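Local coordinates for protein HMG-CoA Lyase (Bacillus subtilis subsp. subtilis, PDB 1YDO) that is an HMGL-like family protein with a TIM-barrel fold, eight parallel strands ringed by helices, at residues Arg85-Glu88 / Asn89-Gly93. Residues are numbered along the deposited sequence; the frame is centred on the assembly and turned at random.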
ATOM      1  N   ARG A  85     -31.118 -11.121 -20.326  1.00 56.62           N
ATOM      2  CA  ARG A  85     -30.505 -11.734 -21.509  1.00 58.95           C
ATOM      3  C   ARG A  85     -29.153 -12.312 -21.119  1.00 59.27           C
ATOM      4  O   ARG A  85     -28.754 -13.378 -21.598  1.00 59.83           O
ATOM      5  CB  ARG A  85     -30.309 -10.683 -22.619  1.00 60.07           C
ATOM      6  CG  ARG A  85     -31.593  -9.992 -23.126  1.00 62.88           C
ATOM      7  CD  ARG A  85     -31.834  -8.553 -22.575  1.00 64.28           C
ATOM      8  NE  ARG A  85     -32.300  -8.500 -21.173  1.00 65.83           N
ATOM      9  CZ  ARG A  85     -32.690  -7.388 -20.539  1.00 65.41           C
ATOM     10  NH1 ARG A  85     -33.091  -7.445 -19.271  1.00 64.52           N
ATOM     11  NH2 ARG A  85     -32.685  -6.219 -21.172  1.00 63.71           N
ATOM     12  N   GLY A  86     -28.453 -11.586 -20.253  1.00 58.98           N
ATOM     13  CA  GLY A  86     -27.158 -12.035 -19.789  1.00 59.76           C
ATOM     14  C   GLY A  86     -27.306 -13.183 -18.806  1.00 60.47           C
ATOM     15  O   GLY A  86     -26.570 -14.167 -18.866  1.00 60.81           O
ATOM     16  N   LEU A  87     -28.268 -13.058 -17.899  1.00 60.91           N
ATOM     17  CA  LEU A  87     -28.512 -14.083 -16.907  1.00 60.95           C
ATOM     18  C   LEU A  87     -28.781 -15.400 -17.608  1.00 61.74           C
ATOM     19  O   LEU A  87     -28.439 -16.467 -17.099  1.00 61.37           O
ATOM     20  CB  LEU A  87     -29.712 -13.704 -16.050  1.00 61.94           C
ATOM     21  CG  LEU A  87     -30.073 -14.715 -14.961  1.00 63.18           C
ATOM     22  CD1 LEU A  87     -28.908 -14.900 -14.005  1.00 63.56           C
ATOM     23  CD2 LEU A  87     -31.300 -14.219 -14.212  1.00 64.07           C
ATOM     24  N   GLU A  88     -29.395 -15.316 -18.782  1.00 62.68           N
ATOM     25  CA  GLU A  88     -29.703 -16.501 -19.564  1.00 63.86           C
ATOM     26  C   GLU A  88     -28.402 -17.214 -19.905  1.00 63.37           C
ATOM     27  O   GLU A  88     -28.230 -18.393 -19.603  1.00 65.11           O
ATOM     28  CB  GLU A  88     -30.419 -16.114 -20.859  1.00 65.95           C
ATOM     29  CG  GLU A  88     -31.165 -17.268 -21.511  1.00 67.18           C
ATOM     30  CD  GLU A  88     -32.368 -17.688 -20.690  1.00 69.14           C
ATOM     31  OE1 GLU A  88     -33.347 -16.909 -20.620  1.00 70.75           O
ATOM     32  OE2 GLU A  88     -32.333 -18.790 -20.098  1.00 70.49           O
ATOM     33  N   ASN A  89     -27.484 -16.493 -20.533  1.00 61.65           N
ATOM     34  CA  ASN A  89     -26.208 -17.076 -20.912  1.00 60.77           C
ATOM     35  C   ASN A  89     -25.442 -17.597 -19.703  1.00 58.86           C
ATOM     36  O   ASN A  89     -24.844 -18.669 -19.753  1.00 57.59           O
ATOM     37  CB  ASN A  89     -25.376 -16.034 -21.654  1.00 62.90           C
ATOM     38  CG  ASN A  89     -26.034 -15.572 -22.941  1.00 64.70           C
ATOM     39  OD1 ASN A  89     -25.583 -14.616 -23.574  1.00 65.11           O
ATOM     40  ND2 ASN A  89     -27.107 -16.257 -23.340  1.00 66.39           N
ATOM     41  N   ALA A  90     -25.465 -16.828 -18.622  1.00 57.44           N
ATOM     42  CA  ALA A  90     -24.770 -17.208 -17.404  1.00 57.12           C
ATOM     43  C   ALA A  90     -25.303 -18.537 -16.907  1.00 57.79           C
ATOM     44  O   ALA A  90     -24.545 -19.384 -16.414  1.00 57.67           O
ATOM     45  CB  ALA A  90     -24.955 -16.148 -16.342  1.00 55.78           C
ATOM     46  N   LEU A  91     -26.615 -18.721 -17.036  1.00 58.27           N
ATOM     47  CA  LEU A  91     -27.273 -19.959 -16.609  1.00 58.26           C
ATOM     48  C   LEU A  91     -26.743 -21.149 -17.389  1.00 57.80           C
ATOM     49  O   LEU A  91     -26.558 -22.232 -16.840  1.00 57.20           O
ATOM     50  CB  LEU A  91     -28.789 -19.840 -16.803  1.00 58.94           C
ATOM     51  CG  LEU A  91     -29.603 -19.424 -15.571  1.00 59.53           C
ATOM     52  CD1 LEU A  91     -28.957 -18.250 -14.852  1.00 60.77           C
ATOM     53  CD2 LEU A  91     -31.002 -19.069 -16.019  1.00 58.99           C
ATOM     54  N   GLU A  92     -26.501 -20.937 -18.675  1.00 57.79           N
ATOM     55  CA  GLU A  92     -25.985 -21.996 -19.504  1.00 58.46           C
ATOM     56  C   GLU A  92     -24.529 -22.250 -19.175  1.00 57.85           C
ATOM     57  O   GLU A  92     -24.043 -23.369 -19.321  1.00 59.06           O
ATOM     58  CB  GLU A  92     -26.126 -21.630 -20.968  1.00 60.43           C
ATOM     59  CG  GLU A  92     -25.364 -22.552 -21.894  1.00 63.71           C
ATOM     60  CD  GLU A  92     -25.700 -22.311 -23.348  1.00 66.14           C
ATOM     61  OE1 GLU A  92     -24.956 -22.815 -24.227  1.00 68.11           O
ATOM     62  OE2 GLU A  92     -26.717 -21.626 -23.616  1.00 67.47           O
ATOM     63  N   GLY A  93     -23.830 -21.206 -18.743  1.00 57.27           N
ATOM     64  CA  GLY A  93     -22.424 -21.347 -18.391  1.00 56.35           C
ATOM     65  C   GLY A  93     -22.210 -22.139 -17.109  1.00 55.09           C
ATOM     66  O   GLY A  93     -21.131 -22.689 -16.875  1.00 55.73           O
TER
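Leu87 and Leu91, one helical turn apart, meet through their branch ends: CD1 of Leu87 lies 3.5 Å from CD1 of Leu91, the two side chains slanting across one another rather than running side by side. Leu87 swings its CG anti to the backbone N (chi1 180°), which sets CG beside its own carbonyl carbon; the end of the side chain thereby comes nearer Leu91, although the bond from CA to CB points away. The rotation of Leu91 about chi1 is less certain, since its CD1 falls improbably close to the carbonyl oxygen of Leu87. Leu91 N donates a hydrogen bond to Leu87 O at 2.9 Å. Next to it, Ala90 N binds Gly86 O at 2.9 Å, and the CB of Ala90 rests against the carbonyl oxygens of Gly86 and Leu87. Glu92 N reaches Glu88 O over a longer 3.2 Å. Asn89 sends its amide back along the helix, CG beside its own N (chi1 -62°), leaving ND2 3.7 Å from Arg85 O. Glu92 stretches outward instead, its OE1 forming a salt bridge with Lys67. Helix 84-93 links strands 76-80 and 97-103 in a beta-alpha-beta unit of the barrel; Leu87 packs on Asp130 and Ala131 of helix 117-133, Leu91 on Leu136, and Asn89 and Ala90 on Phe50, which follows strand 44-49.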